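Local structure of extracellular ligand-binding receptor (Sphaerobacter thermophilus, 4ZPJ) at residues M195-A200 against A252-H257; L190-M195 against P280-G285. The protein probably captures a small solute outside the cell membrane and delivers it to an ABC transporter, and also binds zinc ions. One frame throughout, in Å; residues are numbered along the deposited sequence.

Contact 1. Residues M195-A200 against A252-H257; sequences MVLHAA and AVFAFH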
loop_
_atom_site.group_PDB
_atom_site.type_symbol
_atom_site.label_atom_id
_atom_site.label_comp_id
_atom_site.label_asym_id
_atom_site.label_seq_id
_atom_site.Cartn_x
_atom_site.Cartn_y
_atom_site.Cartn_z
HETATM N N MSE A 195 0.735 19.119 15.885
HETATM C CA MSE A 195 0.318 17.709 15.999
HETATM C C MSE A 195 1.334 16.857 16.691
HETATM O O MSE A 195 2.505 17.218 16.722
HETATM C CB MSE A 195 -0.018 17.114 14.634
HETATM C CG MSE A 195 -1.310 17.724 14.088
HETATM SE SE MSE A 195 -2.010 16.859 12.490
HETATM C CE MSE A 195 -2.053 14.976 13.137
ATOM N N VAL A 196 0.845 15.759 17.285
ATOM C CA VAL A 196 1.630 14.662 17.836
ATOM C C VAL A 196 1.583 13.487 16.885
ATOM O O VAL A 196 0.525 13.179 16.287
ATOM C CB VAL A 196 1.070 14.170 19.179
ATOM C CG1 VAL A 196 1.832 12.966 19.715
ATOM C CG2 VAL A 196 1.161 15.276 20.204
ATOM N N LEU A 197 2.718 12.807 16.763
ATOM C CA LEU A 197 2.827 11.638 15.905
ATOM C C LEU A 197 3.078 10.390 16.727
ATOM O O LEU A 197 3.833 10.416 17.688
ATOM C CB LEU A 197 3.994 11.805 14.939
ATOM C CG LEU A 197 4.061 13.014 14.028
ATOM C CD1 LEU A 197 5.222 12.856 13.047
ATOM C CD2 LEU A 197 2.743 13.122 13.288
ATOM N N HIS A 198 2.491 9.289 16.301
ATOM C CA HIS A 198 2.689 8.052 16.951
ATOM C C HIS A 198 2.775 6.919 15.975
ATOM O O HIS A 198 2.002 6.884 15.023
ATOM C CB HIS A 198 1.526 7.810 17.915
ATOM C CG HIS A 198 1.425 6.407 18.379
ATOM N ND1 HIS A 198 2.333 5.860 19.252
ATOM C CD2 HIS A 198 0.543 5.426 18.079
ATOM C CE1 HIS A 198 1.989 4.617 19.511
ATOM N NE2 HIS A 198 0.917 4.323 18.800
ATOM N N ALA A 199 3.714 6.000 16.186
ATOM C CA ALA A 199 3.805 4.800 15.360
ATOM C C ALA A 199 4.351 3.612 16.057
ATOM O O ALA A 199 5.087 3.737 17.035
ATOM C CB ALA A 199 4.683 5.055 14.153
ATOM N N ALA A 200 4.054 2.445 15.495
ATOM C CA ALA A 200 4.748 1.233 15.874
ATOM C C ALA A 200 6.213 1.446 15.538
ATOM O O ALA A 200 6.535 2.113 14.544
ATOM C CB ALA A 200 4.211 0.046 15.097
ATOM N N ALA A 252 -4.074 17.660 17.533
ATOM C CA ALA A 252 -4.456 16.341 16.949
ATOM C C ALA A 252 -3.306 15.366 16.956
ATOM O O ALA A 252 -2.183 15.770 17.148
ATOM C CB ALA A 252 -4.981 16.465 15.504
ATOM N N VAL A 253 -3.604 14.102 16.688
ATOM C CA VAL A 253 -2.609 13.054 16.663
ATOM C C VAL A 253 -2.691 12.320 15.351
ATOM O O VAL A 253 -3.764 12.089 14.912
ATOM C CB VAL A 253 -2.941 11.995 17.746
ATOM C CG1 VAL A 253 -1.908 10.878 17.753
ATOM C CG2 VAL A 253 -2.996 12.673 19.081
ATOM N N PHE A 254 -1.571 11.954 14.752
ATOM C CA PHE A 254 -1.543 11.003 13.649
ATOM C C PHE A 254 -0.915 9.707 14.163
ATOM O O PHE A 254 0.116 9.773 14.815
ATOM C CB PHE A 254 -0.726 11.536 12.479
ATOM C CG PHE A 254 -0.364 10.472 11.446
ATOM C CD1 PHE A 254 -1.270 10.078 10.459
ATOM C CD2 PHE A 254 0.859 9.880 11.453
ATOM C CE1 PHE A 254 -0.949 9.080 9.529
ATOM C CE2 PHE A 254 1.198 8.891 10.532
ATOM C CZ PHE A 254 0.308 8.493 9.578
ATOM N N ALA A 255 -1.522 8.552 13.880
ATOM C CA ALA A 255 -0.998 7.241 14.298
ATOM C C ALA A 255 -0.982 6.175 13.182
ATOM O O ALA A 255 -1.961 6.013 12.389
ATOM C CB ALA A 255 -1.800 6.719 15.447
ATOM N N PHE A 256 0.133 5.448 13.132
ATOM C CA PHE A 256 0.333 4.323 12.206
ATOM C C PHE A 256 0.855 3.072 12.889
ATOM O O PHE A 256 1.821 3.129 13.649
ATOM C CB PHE A 256 1.334 4.719 11.129
ATOM C CG PHE A 256 1.846 3.572 10.336
ATOM C CD1 PHE A 256 2.966 2.851 10.765
ATOM C CD2 PHE A 256 1.235 3.224 9.144
ATOM C CE1 PHE A 256 3.448 1.779 10.028
ATOM C CE2 PHE A 256 1.711 2.143 8.389
ATOM C CZ PHE A 256 2.826 1.430 8.832
ATOM N N HIS A 257 0.222 1.937 12.598
ATOM C CA HIS A 257 0.683 0.623 13.051
ATOM C C HIS A 257 0.689 -0.382 11.952
ATOM O O HIS A 257 1.103 -1.502 12.167
ATOM C CB HIS A 257 -0.226 0.075 14.130
ATOM C CG HIS A 257 -0.314 0.943 15.315
ATOM N ND1 HIS A 257 -1.153 2.043 15.371
ATOM C CD2 HIS A 257 0.396 0.940 16.462
ATOM C CE1 HIS A 257 -0.994 2.641 16.535
ATOM N NE2 HIS A 257 -0.032 2.013 17.198
#
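Val196 and His198 put both their N-H and their C=O groups into a ladder with strand 252-256, the two strands running parallel. The ladder begins with Val196 N to Ala252 O (3.0 Å), passes through Phe254 N to Val196 O and His198 N to Phe254 O (2.8 Å), and ends with Phe256 N to His198 O and Ala200 N to Phe256 O. Polar side chains meet once, where His198 NE2 and His257 NE2 share a hydrogen bond of 3.0 Å, bent to 133°. The imidazoles touch rim to rim with planes at 57°, and CG of His198, anti to its backbone N (chi1 164°), sets the ring so that Ala255 CB lies at its edge, in the ring plane. Each ND1 is held as well, His198 by Val227 O and His257 by Asp287 OD2. A leucine in place of His257 would probably leave His198 NE2 and the Asp287 carboxylate each without this partner. Helix 261-272 covers this face, its Phe266 stacked on His198. On the other face, selenomethionine Met195 bends at its third torsion, and its CE reaches Phe254 CB at 3.7 Å. Leu197 CD2 meets the same CB at 3.9 Å, against helix 203-218, whose Phe212 stacks on the Phe254 ring. Parallel strands covered by helices on both faces are characteristic of the alpha/beta lobes of periplasmic binding proteins.

Contact 2. Residues L190-M195 against P280-G285; sequences LGYRRM and PLIPSG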
loop_
_atom_site.group_PDB
_atom_site.type_symbol
_atom_site.label_atom_id
_atom_site.label_comp_id
_atom_site.label_asym_id
_atom_site.label_seq_id
_atom_site.Cartn_x
_atom_site.Cartn_y
_atom_site.Cartn_z
ATOM N N LEU A 190 -9.031 20.952 8.239
ATOM C CA LEU A 190 -9.398 20.829 9.669
ATOM C C LEU A 190 -8.869 21.928 10.599
ATOM O O LEU A 190 -9.308 22.022 11.765
ATOM C CB LEU A 190 -8.992 19.445 10.228
ATOM C CG LEU A 190 -9.654 18.277 9.489
ATOM C CD1 LEU A 190 -9.061 16.921 9.951
ATOM C CD2 LEU A 190 -11.193 18.340 9.638
ATOM N N GLY A 191 -7.917 22.738 10.141
ATOM C CA GLY A 191 -7.453 23.836 10.966
ATOM C C GLY A 191 -6.390 23.501 11.989
ATOM O O GLY A 191 -6.043 24.340 12.818
ATOM N N TYR A 192 -5.832 22.296 11.929
ATOM C CA TYR A 192 -4.851 21.883 12.929
ATOM C C TYR A 192 -3.515 22.539 12.661
ATOM O O TYR A 192 -3.088 22.682 11.518
ATOM C CB TYR A 192 -4.695 20.339 12.936
ATOM C CG TYR A 192 -5.964 19.573 13.223
ATOM C CD1 TYR A 192 -7.019 20.128 13.983
ATOM C CD2 TYR A 192 -6.096 18.273 12.784
ATOM C CE1 TYR A 192 -8.193 19.398 14.228
ATOM C CE2 TYR A 192 -7.245 17.546 13.012
ATOM C CZ TYR A 192 -8.287 18.098 13.727
ATOM O OH TYR A 192 -9.414 17.306 13.918
ATOM N N ARG A 193 -2.837 22.931 13.722
ATOM C CA ARG A 193 -1.585 23.651 13.585
ATOM C C ARG A 193 -0.430 22.947 14.239
ATOM O O ARG A 193 0.720 23.139 13.823
ATOM C CB ARG A 193 -1.700 25.086 14.145
ATOM C CG ARG A 193 -2.675 25.952 13.362
ATOM C CD ARG A 193 -2.173 26.143 11.931
ATOM N NE ARG A 193 -3.090 26.887 11.068
ATOM C CZ ARG A 193 -3.967 26.370 10.193
ATOM N NH1 ARG A 193 -4.127 25.045 10.010
ATOM N NH2 ARG A 193 -4.701 27.211 9.469
ATOM N N ARG A 194 -0.721 22.164 15.268
ATOM C CA ARG A 194 0.304 21.521 16.073
ATOM C C ARG A 194 -0.107 20.075 16.239
ATOM O O ARG A 194 -1.225 19.805 16.681
ATOM C CB ARG A 194 0.330 22.236 17.425
ATOM C CG ARG A 194 1.223 23.479 17.491
ATOM C CD ARG A 194 0.660 24.684 18.287
ATOM N NE ARG A 194 0.099 24.452 19.641
ATOM C CZ ARG A 194 -1.214 24.388 19.971
ATOM N NH1 ARG A 194 -1.551 24.177 21.241
ATOM N NH2 ARG A 194 -2.210 24.505 19.065
HETATM N N MSE A 195 0.735 19.119 15.885
HETATM C CA MSE A 195 0.318 17.709 15.999
HETATM C C MSE A 195 1.334 16.857 16.691
HETATM O O MSE A 195 2.505 17.218 16.722
HETATM C CB MSE A 195 -0.018 17.114 14.634
HETATM C CG MSE A 195 -1.310 17.724 14.088
HETATM SE SE MSE A 195 -2.010 16.859 12.490
HETATM C CE MSE A 195 -2.053 14.976 13.137
ATOM N N PRO A 280 -8.567 14.828 18.676
ATOM C CA PRO A 280 -8.767 14.312 17.314
ATOM C C PRO A 280 -7.640 13.432 16.865
ATOM O O PRO A 280 -6.482 13.716 17.123
ATOM C CB PRO A 280 -8.838 15.587 16.441
ATOM C CG PRO A 280 -9.309 16.663 17.414
ATOM C CD PRO A 280 -8.670 16.302 18.737
ATOM N N LEU A 281 -7.990 12.380 16.160
ATOM C CA LEU A 281 -7.020 11.393 15.742
ATOM C C LEU A 281 -7.176 11.161 14.254
ATOM O O LEU A 281 -8.307 10.998 13.775
ATOM C CB LEU A 281 -7.279 10.105 16.493
ATOM C CG LEU A 281 -6.576 8.865 15.977
ATOM C CD1 LEU A 281 -5.085 8.996 16.139
ATOM C CD2 LEU A 281 -7.089 7.671 16.745
ATOM N N ILE A 282 -6.043 11.130 13.533
ATOM C CA ILE A 282 -6.025 10.768 12.144
ATOM C C ILE A 282 -5.257 9.467 12.105
ATOM O O ILE A 282 -4.033 9.434 12.341
ATOM C CB ILE A 282 -5.337 11.825 11.281
ATOM C CG1 ILE A 282 -6.164 13.105 11.290
ATOM C CG2 ILE A 282 -5.101 11.285 9.885
ATOM C CD1 ILE A 282 -5.544 14.262 10.571
ATOM N N PRO A 283 -5.979 8.372 11.875
ATOM C CA PRO A 283 -5.326 7.122 11.700
ATOM C C PRO A 283 -4.731 7.037 10.349
ATOM O O PRO A 283 -5.202 7.668 9.400
ATOM C CB PRO A 283 -6.451 6.090 11.757
ATOM C CG PRO A 283 -7.706 6.814 12.002
ATOM C CD PRO A 283 -7.437 8.273 11.704
ATOM N N SER A 284 -3.709 6.209 10.244
ATOM C CA SER A 284 -3.243 5.802 8.939
ATOM C C SER A 284 -4.342 5.003 8.252
ATOM O O SER A 284 -5.064 4.211 8.901
ATOM C CB SER A 284 -1.998 4.927 9.072
ATOM O OG SER A 284 -1.807 4.151 7.916
ATOM N N GLY A 285 -4.417 5.150 6.938
ATOM C CA GLY A 285 -5.295 4.308 6.140
ATOM C C GLY A 285 -5.070 2.842 6.339
ATOM O O GLY A 285 -5.996 2.049 6.266
#
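Ile282 and Tyr192 bury the most surface here, followed by Pro280, and no hydrogen bond joins the two segments. The CD1 methyl of Ile282 is the common point: it comes to the edge of the Tyr192 ring, 4.4 Å from CE2, and also meets Leu190 CD1 and the CE methyl of Met195, a selenomethionine. An extended side chain, with chi2 of 175°, carries that methyl out to its three neighbours. Tyr192 meets Pro280 at its phenol end, where OH lies 3.1 Å from Pro280 CB and CZ follows close behind; the ring and the proline cross obliquely. One face of the tyrosine ring is covered from within its own segment by Leu190 CB, 3.7 Å above the plane and over the centre. The contact thus packs the turn after helix 180-188 and the start of strand 194-200 against the edge strand 281-283, reaching across the intervening strand 252-256, whose Ala252 touches both Tyr192 and Met195, while Ala186 of helix 180-188 packs on Tyr192, Met195 and Ile282.

In the fold
Both contacts belong to one four-stranded parallel sheet, in the order 222-229, 194-200, 252-256, 281-283, and their centres are about 9 Å apart. Contact 1 pairs the two inner strands; contact 2 joins the beginning of one of them to the edge strand two places away, and Met195 takes part in both. Probable backbone hydrogen bonds, Ile282 N to Val253 O and Ser284 N to Ala255 O, tie 281-283 to 252-256 and complete the link. Along the chain the order is 190-200, 252-257, then 280-285, with helices 203-218, 237-246 and 261-272 in between. Segments distant in sequence are thereby gathered into a single alpha/beta lobe of the binding protein.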